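Long-range contacts in 2-polyprenyl-6-methoxyphenol hydroxylase-like FAD-dependent oxidoreductase (PDB 6UI5), which binds flavin-adenine dinucleotide in a Rossmann-type domain and probably works as an FAD-dependent oxidoreductase of the aromatic-ring hydroxylase family: residues Gly49-Leu54 with Pro88-His93; Val68-Val73 with Thr92-Gln97; Pro291-Gly296 with Glu377-Leu382. One frame throughout, in Å; residues are numbered along the deposited sequence.

Contact 1. Residues Gly49-Leu54 with Pro88-His93; sequences GTLEML and PREPTH
Glu52 OE1 receives a hydrogen bond from Arg89 NH1 at 3.0 Å, the charged half of a contact that is otherwise apolar on the helix side. The carboxylate offers the lone pair on the side of its second oxygen, and OE1 lies at the guanidinium edge, close to its plane, although the two planes are turned 49° apart. The other oxygen, Glu52 OE2, is taken by Arg406, so the carboxylate bridges two arginines.

At the neighbouring residue the chemistry changes. Leu51 leans on Glu90, whose OE1 comes within 3.2 Å of Leu51 CB. With CG anti to its carbonyl carbon (chi1 -80°), Leu51 sends CD1 on to the imidazole of His93, 3.5 Å from ND1. That nitrogen donates to Pro91 O at 2.9 Å, a short-range bond that ties the ring back to its own chain. Glu90 OE2 forms a salt bridge with Arg64, which probably offsets the cost of a carboxylate set against a leucine.

Helix 48-55 is thus fastened to strand 92-93 and the loop entering it by one salt bridge and one leucine, a packing of helix on loop and strand within the FAD-binding domain.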
loop_
_atom_site.group_PDB
_atom_site.type_symbol
_atom_site.label_atom_id
_atom_site.label_comp_id
_atom_site.label_asym_id
_atom_site.label_seq_id
_atom_site.Cartn_x
_atom_site.Cartn_y
_atom_site.Cartn_z
ATOM N N GLY A 49 -4.872 3.882 -22.078
ATOM C CA GLY A 49 -3.632 4.523 -22.493
ATOM C C GLY A 49 -3.120 4.005 -23.825
ATOM O O GLY A 49 -2.562 4.767 -24.630
ATOM N N THR A 50 -3.293 2.692 -24.072
ATOM C CA THR A 50 -2.897 2.108 -25.344
ATOM C C THR A 50 -3.797 2.602 -26.457
ATOM O O THR A 50 -3.331 2.873 -27.570
ATOM C CB THR A 50 -2.949 0.584 -25.257
ATOM O OG1 THR A 50 -2.044 0.138 -24.245
ATOM C CG2 THR A 50 -2.590 -0.032 -26.594
ATOM N N LEU A 51 -5.092 2.733 -26.174
ATOM C CA LEU A 51 -5.996 3.310 -27.164
ATOM C C LEU A 51 -5.570 4.724 -27.575
ATOM O O LEU A 51 -5.490 5.011 -28.775
ATOM C CB LEU A 51 -7.428 3.283 -26.643
ATOM C CG LEU A 51 -8.049 1.891 -26.815
ATOM C CD1 LEU A 51 -9.302 1.680 -25.931
ATOM C CD2 LEU A 51 -8.347 1.657 -28.279
ATOM N N GLU A 52 -5.256 5.617 -26.608
ATOM C CA GLU A 52 -4.864 6.991 -26.984
ATOM C C GLU A 52 -3.623 6.993 -27.876
ATOM O O GLU A 52 -3.580 7.699 -28.887
ATOM C CB GLU A 52 -4.621 7.909 -25.758
ATOM C CG GLU A 52 -5.513 7.728 -24.512
ATOM C CD GLU A 52 -5.145 8.671 -23.305
ATOM O OE1 GLU A 52 -6.097 9.221 -22.702
ATOM O OE2 GLU A 52 -3.937 8.874 -22.968
ATOM N N MET A 53 -2.604 6.197 -27.521
ATOM C CA MET A 53 -1.394 6.141 -28.341
ATOM C C MET A 53 -1.664 5.606 -29.738
ATOM O O MET A 53 -0.981 6.003 -30.688
ATOM C CB MET A 53 -0.336 5.266 -27.681
ATOM C CG MET A 53 0.259 5.895 -26.465
ATOM S SD MET A 53 1.604 4.895 -25.874
ATOM C CE MET A 53 0.739 3.860 -24.673
ATOM N N LEU A 54 -2.622 4.681 -29.883
ATOM C CA LEU A 54 -2.967 4.212 -31.221
ATOM C C LEU A 54 -3.845 5.223 -31.944
ATOM O O LEU A 54 -3.784 5.319 -33.176
ATOM C CB LEU A 54 -3.672 2.852 -31.169
ATOM C CG LEU A 54 -2.977 1.598 -30.633
ATOM C CD1 LEU A 54 -3.982 0.449 -30.431
ATOM C CD2 LEU A 54 -1.939 1.138 -31.602
ATOM N N PRO A 88 -12.150 13.373 -19.662
ATOM C CA PRO A 88 -12.774 12.185 -20.273
ATOM C C PRO A 88 -11.732 11.207 -20.809
ATOM O O PRO A 88 -10.732 11.603 -21.415
ATOM C CB PRO A 88 -13.616 12.765 -21.419
ATOM C CG PRO A 88 -13.724 14.234 -21.137
ATOM C CD PRO A 88 -12.471 14.606 -20.392
ATOM N N ARG A 89 -11.972 9.912 -20.563
ATOM C CA ARG A 89 -11.202 8.840 -21.189
ATOM C C ARG A 89 -12.070 7.647 -21.569
ATOM O O ARG A 89 -13.296 7.738 -21.590
ATOM C CB ARG A 89 -10.057 8.371 -20.287
ATOM C CG ARG A 89 -9.453 9.471 -19.393
ATOM C CD ARG A 89 -7.986 9.646 -19.673
ATOM N NE ARG A 89 -7.432 10.798 -18.963
ATOM C CZ ARG A 89 -6.506 11.623 -19.448
ATOM N NH1 ARG A 89 -5.981 11.438 -20.677
ATOM N NH2 ARG A 89 -6.098 12.661 -18.704
ATOM N N GLU A 90 -11.421 6.523 -21.840
ATOM C CA GLU A 90 -12.081 5.403 -22.489
ATOM C C GLU A 90 -12.164 4.196 -21.569
ATOM O O GLU A 90 -11.268 3.962 -20.753
ATOM C CB GLU A 90 -11.328 4.981 -23.754
ATOM C CG GLU A 90 -11.486 5.876 -24.925
ATOM C CD GLU A 90 -10.604 5.437 -26.074
ATOM O OE1 GLU A 90 -9.388 5.731 -26.021
ATOM O OE2 GLU A 90 -11.123 4.790 -27.012
ATOM N N PRO A 91 -13.215 3.397 -21.700
ATOM C CA PRO A 91 -13.177 2.036 -21.157
ATOM C C PRO A 91 -12.150 1.197 -21.896
ATOM O O PRO A 91 -11.835 1.452 -23.061
ATOM C CB PRO A 91 -14.593 1.517 -21.414
ATOM C CG PRO A 91 -15.038 2.289 -22.666
ATOM C CD PRO A 91 -14.444 3.663 -22.475
ATOM N N THR A 92 -11.632 0.175 -21.211
ATOM C CA THR A 92 -10.885 -0.872 -21.908
ATOM C C THR A 92 -11.764 -1.518 -22.967
ATOM O O THR A 92 -12.915 -1.876 -22.698
ATOM C CB THR A 92 -10.394 -1.931 -20.927
ATOM O OG1 THR A 92 -9.267 -1.435 -20.212
ATOM C CG2 THR A 92 -9.956 -3.166 -21.655
ATOM N N HIS A 93 -11.226 -1.643 -24.179
ATOM C CA HIS A 93 -11.925 -2.316 -25.265
ATOM C C HIS A 93 -11.351 -3.718 -25.498
ATOM O O HIS A 93 -10.145 -3.948 -25.358
ATOM C CB HIS A 93 -11.847 -1.497 -26.552
ATOM C CG HIS A 93 -12.773 -0.320 -26.587
ATOM N ND1 HIS A 93 -12.664 0.741 -25.714
ATOM C CD2 HIS A 93 -13.800 -0.020 -27.419
ATOM C CE1 HIS A 93 -13.594 1.636 -25.996
ATOM N NE2 HIS A 93 -14.298 1.197 -27.024
#

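Contact 2. Residues Val68-Val73 with Thr92-Gln97; sequences VTFPEV and THMVLQ
Met94 N donates to Val68 O at 3.0 Å. A second backbone bond, from Phe70 N to Thr92 O, is weak at 3.5 Å. The same carbonyl, Thr92 O, also meets Thr69 CA at 3.4 Å in a CA-H...O contact, so it faces two donors of unequal strength. Between these two bonds Thr69 and His93 form an antiparallel non-hydrogen-bonded pair.

Here the side chains lie alongside each other and point the same way. Thr69 places CG2 anti to its carbonyl carbon, and the methyl comes down over a face of the His93 imidazole, 3.5 Å from the ring centroid and 15° off its normal. This is a CH-pi contact, displaced toward the NE2 side of the ring.

Phe70 and Thr92 project from the other face of the sheet, where Phe70 CE1 approaches Thr92 CG2. Met94 crosses the phenyl ring at about a right angle. Its chain bends at chi2 and chi3, which carries CE round to the ring edge, 3.3 Å from Phe70 CE1. The sulfur stands obliquely to the ring in a Met-aromatic contact, with SD 5.2 Å from the centroid. Nearer the backbone, Val68 CG2 packs on Met94 CG at 3.4 Å.

Met94 is also the centre of an inverse gamma turn, two residues before Leu96, which sits at the N-cap position of helix 97-110. At the start of that helix Gln97 touches FAD. The whole is a short antiparallel pairing at the edge of a three-stranded sheet, leading within a few residues to the helix whose first residue, Gln97, lines the FAD pocket.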
loop_
_atom_site.group_PDB
_atom_site.type_symbol
_atom_site.label_atom_id
_atom_site.label_comp_id
_atom_site.label_asym_id
_atom_site.label_seq_id
_atom_site.Cartn_x
_atom_site.Cartn_y
_atom_site.Cartn_z
ATOM N N VAL A 68 -16.548 -5.264 -27.430
ATOM C CA VAL A 68 -17.212 -4.953 -26.167
ATOM C C VAL A 68 -16.317 -4.071 -25.301
ATOM O O VAL A 68 -15.085 -4.084 -25.413
ATOM C CB VAL A 68 -17.616 -6.253 -25.433
ATOM C CG1 VAL A 68 -18.866 -6.847 -26.060
ATOM C CG2 VAL A 68 -16.499 -7.270 -25.485
ATOM N N THR A 69 -16.934 -3.287 -24.427
ATOM C CA THR A 69 -16.200 -2.574 -23.391
ATOM C C THR A 69 -16.657 -3.081 -22.036
ATOM O O THR A 69 -17.809 -3.475 -21.859
ATOM C CB THR A 69 -16.414 -1.047 -23.437
ATOM O OG1 THR A 69 -17.723 -0.731 -22.936
ATOM C CG2 THR A 69 -16.275 -0.519 -24.852
ATOM N N PHE A 70 -15.743 -3.080 -21.078
ATOM C CA PHE A 70 -16.248 -3.178 -19.724
ATOM C C PHE A 70 -15.567 -2.102 -18.900
ATOM O O PHE A 70 -14.370 -1.846 -19.084
ATOM C CB PHE A 70 -16.035 -4.555 -19.103
ATOM C CG PHE A 70 -14.639 -4.829 -18.685
ATOM C CD1 PHE A 70 -13.649 -5.037 -19.625
ATOM C CD2 PHE A 70 -14.323 -4.924 -17.335
ATOM C CE1 PHE A 70 -12.364 -5.323 -19.230
ATOM C CE2 PHE A 70 -13.037 -5.204 -16.927
ATOM C CZ PHE A 70 -12.053 -5.403 -17.875
ATOM N N PRO A 71 -16.316 -1.427 -18.031
ATOM C CA PRO A 71 -15.889 -0.109 -17.554
ATOM C C PRO A 71 -15.398 -0.139 -16.125
ATOM O O PRO A 71 -15.480 0.859 -15.396
ATOM C CB PRO A 71 -17.165 0.723 -17.693
ATOM C CG PRO A 71 -18.310 -0.315 -17.546
ATOM C CD PRO A 71 -17.691 -1.712 -17.596
ATOM N N GLU A 72 -14.870 -1.283 -15.719
ATOM C CA GLU A 72 -14.280 -1.424 -14.406
ATOM C C GLU A 72 -12.791 -1.696 -14.537
ATOM O O GLU A 72 -12.371 -2.569 -15.303
ATOM C CB GLU A 72 -15.010 -2.508 -13.625
ATOM C CG GLU A 72 -16.227 -1.914 -12.934
ATOM C CD GLU A 72 -15.865 -1.079 -11.699
ATOM O OE1 GLU A 72 -15.345 0.058 -11.802
ATOM O OE2 GLU A 72 -16.078 -1.576 -10.590
ATOM N N VAL A 73 -12.005 -0.897 -13.829
ATOM C CA VAL A 73 -10.559 -1.036 -13.749
ATOM C C VAL A 73 -10.260 -1.677 -12.408
ATOM O O VAL A 73 -10.566 -1.093 -11.359
ATOM C CB VAL A 73 -9.855 0.326 -13.868
ATOM C CG1 VAL A 73 -8.406 0.179 -13.508
ATOM C CG2 VAL A 73 -10.034 0.939 -15.281
ATOM N N THR A 92 -11.632 0.175 -21.211
ATOM C CA THR A 92 -10.885 -0.872 -21.908
ATOM C C THR A 92 -11.764 -1.518 -22.967
ATOM O O THR A 92 -12.915 -1.876 -22.698
ATOM C CB THR A 92 -10.394 -1.931 -20.927
ATOM O OG1 THR A 92 -9.267 -1.435 -20.212
ATOM C CG2 THR A 92 -9.956 -3.166 -21.655
ATOM N N HIS A 93 -11.226 -1.643 -24.179
ATOM C CA HIS A 93 -11.925 -2.316 -25.265
ATOM C C HIS A 93 -11.351 -3.718 -25.498
ATOM O O HIS A 93 -10.145 -3.948 -25.358
ATOM C CB HIS A 93 -11.847 -1.497 -26.552
ATOM C CG HIS A 93 -12.773 -0.320 -26.587
ATOM N ND1 HIS A 93 -12.664 0.741 -25.714
ATOM C CD2 HIS A 93 -13.800 -0.020 -27.419
ATOM C CE1 HIS A 93 -13.594 1.636 -25.996
ATOM N NE2 HIS A 93 -14.298 1.197 -27.024
ATOM N N MET A 94 -12.220 -4.656 -25.871
ATOM C CA MET A 94 -11.826 -6.061 -26.003
ATOM C C MET A 94 -11.374 -6.296 -27.440
ATOM O O MET A 94 -12.123 -6.752 -28.302
ATOM C CB MET A 94 -12.975 -6.970 -25.597
ATOM C CG MET A 94 -13.443 -6.733 -24.156
ATOM S SD MET A 94 -12.519 -7.547 -22.837
ATOM C CE MET A 94 -11.423 -6.257 -22.294
ATOM N N VAL A 95 -10.123 -5.936 -27.696
ATOM C CA VAL A 95 -9.505 -6.065 -29.004
ATOM C C VAL A 95 -8.527 -7.220 -28.930
ATOM O O VAL A 95 -7.816 -7.384 -27.935
ATOM C CB VAL A 95 -8.789 -4.780 -29.454
ATOM C CG1 VAL A 95 -8.323 -4.940 -30.885
ATOM C CG2 VAL A 95 -9.716 -3.562 -29.317
ATOM N N LEU A 96 -8.501 -8.030 -29.969
ATOM C CA LEU A 96 -7.691 -9.226 -29.958
ATOM C C LEU A 96 -6.305 -8.880 -30.476
ATOM O O LEU A 96 -6.171 -8.221 -31.514
ATOM C CB LEU A 96 -8.349 -10.320 -30.794
ATOM C CG LEU A 96 -9.808 -10.561 -30.356
ATOM C CD1 LEU A 96 -10.849 -9.595 -31.005
ATOM C CD2 LEU A 96 -10.240 -12.024 -30.508
ATOM N N GLN A 97 -5.284 -9.281 -29.721
ATOM C CA GLN A 97 -3.897 -9.020 -30.082
ATOM C C GLN A 97 -3.609 -9.265 -31.561
ATOM O O GLN A 97 -2.968 -8.430 -32.205
ATOM C CB GLN A 97 -2.962 -9.859 -29.216
ATOM C CG GLN A 97 -1.503 -9.450 -29.333
ATOM C CD GLN A 97 -0.608 -10.203 -28.379
ATOM O OE1 GLN A 97 -1.074 -10.755 -27.376
ATOM N NE2 GLN A 97 0.690 -10.258 -28.703
#

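Contact 3. Residues Pro291-Gly296 with Glu377-Leu382; sequences PYNGQG and EIVTNL. With FAD (flavin-adenine dinucleotide), chain C.
Asn293 is the second residue of a type I' beta turn, Tyr292 to Gln295, that leads into helix 295-316 beside the flavin, and its side chain rests on the end of helix 369-379. CB lies 3.2 Å from Val379 O. CG follows at 3.6 Å from Val379 CB, and the amide then straddles the valine: OD1 is toward the CG1 branch and ND2 toward CG2. At the tip the polar atoms turn to other partners, ND2 donating to Arg74 O and OD1 accepting from Gln345.

OD1 also accepts a bond from Gln295 NE2 at 3.1 Å. The donor is tilted 25° from the carbonyl plane of Asn293, while OD1 lies in the amide plane of Gln295. This bond, with those of OE1 to Asn341 and to a water, fixes the rotation of the glutamine amide, which runs out extended so that NE2 reaches Val379 CB. Val379 is therefore touched by two amides that are themselves joined.

On the helix side, Asn381 closes a Schellman motif, its positive phi ending helix 369-379. Its OD1 approaches Gln295 CA and is hydrogen-bonded by Asn47, which also reaches Asn293 O.

Toward the cofactor the same segment touches FAD: Pro291 CB, just before the turn, lies 3.4 Å from the flavin N5, and Gly294 CA is the same distance from FAD O2. Between the two segments sits the water, which donates to Gln295 OE1 at 2.8 Å and to Ile378 O at 3.2 Å, and accepts a weak bond from Asn381 ND2.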
loop_
_atom_site.group_PDB
_atom_site.type_symbol
_atom_site.label_atom_id
_atom_site.label_comp_id
_atom_site.label_asym_id
_atom_site.label_seq_id
_atom_site.Cartn_x
_atom_site.Cartn_y
_atom_site.Cartn_z
ATOM N N PRO A 291 0.614 -10.725 -16.634
ATOM C CA PRO A 291 -0.272 -9.922 -17.498
ATOM C C PRO A 291 -1.541 -9.446 -16.777
ATOM O O PRO A 291 -2.482 -10.211 -16.565
ATOM C CB PRO A 291 -0.649 -10.890 -18.649
ATOM C CG PRO A 291 -0.193 -12.272 -18.170
ATOM C CD PRO A 291 0.932 -12.060 -17.196
ATOM N N TYR A 292 -1.561 -8.178 -16.426
ATOM C CA TYR A 292 -2.695 -7.548 -15.767
ATOM C C TYR A 292 -3.003 -6.228 -16.458
ATOM O O TYR A 292 -2.091 -5.548 -16.946
ATOM C CB TYR A 292 -2.401 -7.277 -14.300
ATOM C CG TYR A 292 -2.964 -8.250 -13.304
ATOM C CD1 TYR A 292 -4.268 -8.713 -13.409
ATOM C CD2 TYR A 292 -2.197 -8.664 -12.214
ATOM C CE1 TYR A 292 -4.786 -9.579 -12.466
ATOM C CE2 TYR A 292 -2.704 -9.533 -11.276
ATOM C CZ TYR A 292 -3.997 -9.982 -11.405
ATOM O OH TYR A 292 -4.512 -10.838 -10.468
ATOM N N ASN A 293 -4.299 -5.889 -16.537
ATOM C CA ASN A 293 -4.814 -4.592 -16.990
ATOM C C ASN A 293 -4.347 -4.220 -18.385
ATOM O O ASN A 293 -4.586 -3.099 -18.830
ATOM C CB ASN A 293 -4.418 -3.477 -16.024
ATOM C CG ASN A 293 -4.628 -3.867 -14.581
ATOM O OD1 ASN A 293 -3.679 -4.179 -13.873
ATOM N ND2 ASN A 293 -5.879 -3.854 -14.137
ATOM N N GLY A 294 -3.678 -5.126 -19.087
ATOM C CA GLY A 294 -3.118 -4.801 -20.384
ATOM C C GLY A 294 -1.823 -4.031 -20.309
ATOM O O GLY A 294 -1.451 -3.356 -21.276
ATOM N N GLN A 295 -1.112 -4.117 -19.179
ATOM C CA GLN A 295 0.070 -3.276 -19.015
ATOM C C GLN A 295 1.221 -3.707 -19.908
ATOM O O GLN A 295 1.987 -2.852 -20.364
ATOM C CB GLN A 295 0.506 -3.277 -17.557
ATOM C CG GLN A 295 -0.512 -2.631 -16.639
ATOM C CD GLN A 295 -0.007 -2.571 -15.245
ATOM O OE1 GLN A 295 1.152 -2.200 -15.004
ATOM N NE2 GLN A 295 -0.845 -2.989 -14.302
ATOM N N GLY A 296 1.387 -5.017 -20.144
ATOM C CA GLY A 296 2.448 -5.462 -21.038
ATOM C C GLY A 296 2.324 -4.831 -22.410
ATOM O O GLY A 296 3.309 -4.366 -22.989
ATOM N N GLU A 377 -4.276 5.341 -13.021
ATOM C CA GLU A 377 -3.530 5.929 -14.126
ATOM C C GLU A 377 -2.482 4.967 -14.644
ATOM O O GLU A 377 -2.291 4.839 -15.863
ATOM C CB GLU A 377 -2.848 7.219 -13.679
ATOM C CG GLU A 377 -3.801 8.369 -13.493
ATOM C CD GLU A 377 -3.051 9.671 -13.355
ATOM O OE1 GLU A 377 -3.615 10.696 -13.794
ATOM O OE2 GLU A 377 -1.891 9.669 -12.832
ATOM N N ILE A 378 -1.774 4.311 -13.729
ATOM C CA ILE A 378 -0.650 3.471 -14.116
ATOM C C ILE A 378 -1.137 2.173 -14.771
ATOM O O ILE A 378 -0.741 1.850 -15.893
ATOM C CB ILE A 378 0.228 3.243 -12.882
ATOM C CG1 ILE A 378 1.116 4.453 -12.743
ATOM C CG2 ILE A 378 1.062 1.983 -12.980
ATOM C CD1 ILE A 378 1.812 4.474 -11.480
ATOM N N VAL A 379 -2.067 1.459 -14.126
ATOM C CA VAL A 379 -2.555 0.214 -14.708
ATOM C C VAL A 379 -3.313 0.451 -16.001
ATOM O O VAL A 379 -3.476 -0.493 -16.773
ATOM C CB VAL A 379 -3.440 -0.615 -13.730
ATOM C CG1 VAL A 379 -2.818 -0.636 -12.350
ATOM C CG2 VAL A 379 -4.867 -0.097 -13.659
ATOM N N THR A 380 -3.775 1.678 -16.287
ATOM C CA THR A 380 -4.357 1.903 -17.614
ATOM C C THR A 380 -3.350 2.481 -18.601
ATOM O O THR A 380 -3.717 2.782 -19.747
ATOM C CB THR A 380 -5.585 2.800 -17.554
ATOM O OG1 THR A 380 -5.221 4.074 -16.990
ATOM C CG2 THR A 380 -6.689 2.167 -16.707
ATOM N N ASN A 381 -2.089 2.624 -18.185
ATOM C CA ASN A 381 -1.050 3.284 -18.976
ATOM C C ASN A 381 -1.410 4.723 -19.384
ATOM O O ASN A 381 -0.776 5.279 -20.295
ATOM C CB ASN A 381 -0.688 2.434 -20.192
ATOM C CG ASN A 381 -0.204 1.030 -19.768
ATOM O OD1 ASN A 381 -0.902 0.038 -19.970
ATOM N ND2 ASN A 381 0.957 0.963 -19.110
ATOM N N LEU A 382 -2.393 5.366 -18.722
ATOM C CA LEU A 382 -2.423 6.841 -18.715
ATOM C C LEU A 382 -1.181 7.353 -18.034
ATOM O O LEU A 382 -0.481 8.230 -18.546
ATOM C CB LEU A 382 -3.655 7.368 -17.990
ATOM C CG LEU A 382 -4.965 6.941 -18.635
ATOM C CD1 LEU A 382 -6.150 7.339 -17.751
ATOM C CD2 LEU A 382 -5.042 7.499 -20.072
HETATM P PA FAD C . 6.924 -10.320 -28.111
HETATM O O1A FAD C . 5.413 -10.285 -28.168
HETATM O O2A FAD C . 7.345 -11.506 -27.259
HETATM O O5B FAD C . 7.581 -10.262 -29.631
HETATM C C5B FAD C . 8.974 -10.470 -29.808
HETATM C C4B FAD C . 9.215 -10.947 -31.277
HETATM O O4B FAD C . 10.485 -11.027 -31.592
HETATM C C3B FAD C . 8.667 -12.382 -31.461
HETATM O O3B FAD C . 8.059 -12.458 -32.676
HETATM C C2B FAD C . 9.927 -13.270 -31.426
HETATM O O2B FAD C . 9.582 -14.573 -32.052
HETATM C C1B FAD C . 10.751 -12.558 -32.145
HETATM N N9A FAD C . 12.165 -12.791 -31.925
HETATM C C8A FAD C . 12.765 -13.114 -30.758
HETATM N N7A FAD C . 14.096 -13.168 -30.976
HETATM C C5A FAD C . 14.316 -12.856 -32.276
HETATM C C6A FAD C . 15.475 -12.754 -33.036
HETATM N N6A FAD C . 16.911 -12.918 -32.870
HETATM N N1A FAD C . 15.411 -12.431 -34.331
HETATM C C2A FAD C . 14.215 -12.187 -34.911
HETATM N N3A FAD C . 13.079 -12.272 -34.161
HETATM C C4A FAD C . 13.127 -12.607 -32.853
HETATM N N1 FAD C . -0.705 -8.673 -22.985
HETATM C C2 FAD C . -1.914 -7.864 -22.654
HETATM O O2 FAD C . -1.988 -6.713 -22.937
HETATM N N3 FAD C . -3.052 -8.529 -21.957
HETATM C C4 FAD C . -2.957 -9.950 -21.619
HETATM O O4 FAD C . -3.844 -10.507 -21.066
HETATM C C4X FAD C . -1.717 -10.736 -21.966
HETATM N N5 FAD C . -1.683 -12.132 -21.599
HETATM C C5X FAD C . -0.471 -12.928 -21.915
HETATM C C6 FAD C . -0.447 -14.276 -21.550
HETATM C C7 FAD C . 0.671 -15.050 -21.839
HETATM C C7M FAD C . 0.413 -16.460 -21.327
HETATM C C8 FAD C . 1.783 -14.502 -22.498
HETATM C C8M FAD C . 2.969 -15.433 -22.779
HETATM C C9 FAD C . 1.763 -13.145 -22.866
HETATM C C9A FAD C . 0.636 -12.339 -22.575
HETATM N N10 FAD C . 0.602 -10.875 -22.952
HETATM C C10 FAD C . -0.597 -10.101 -22.643
HETATM C "C1'" FAD C . 1.755 -10.298 -23.672
HETATM C "C2'" FAD C . 2.486 -9.078 -23.085
HETATM O "O2'" FAD C . 1.824 -7.899 -23.357
HETATM C "C3'" FAD C . 3.838 -8.897 -23.772
HETATM O "O3'" FAD C . 4.550 -7.967 -23.018
HETATM C "C4'" FAD C . 3.791 -8.340 -25.210
HETATM O "O4'" FAD C . 3.070 -9.131 -26.111
HETATM C "C5'" FAD C . 5.261 -8.353 -25.648
HETATM O "O5'" FAD C . 5.465 -7.518 -26.753
HETATM P P FAD C . 6.945 -7.450 -27.484
HETATM O O1P FAD C . 6.757 -7.039 -28.925
HETATM O O2P FAD C . 7.960 -6.587 -26.759
HETATM O O3P FAD C . 7.545 -8.985 -27.356
HETATM O O HOH W 1 1.714 -0.024 -16.717
#

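Overall arrangement
Contacts 1 and 3 are buried, whereas contact 2 lies at the surface. Contacts 1 and 2 share Thr92 and His93 of strand 92-93, which meets helix 48-55 through contact 1 and strand 69-75 through contact 2. Contact 3 joins neither by shared residues but touches both: Gly49 N probably hydrogen-bonds Thr380 O, at 2.8 Å, and Val73 packs on Val379 and Thr380. Chemistry follows place. Charge pairing marks contact 1, backbone bonding with aromatic and sulfur packing marks the exposed sheet edge of contact 2, and amides with a bridging water mark contact 3, whose turn reaches FAD directly.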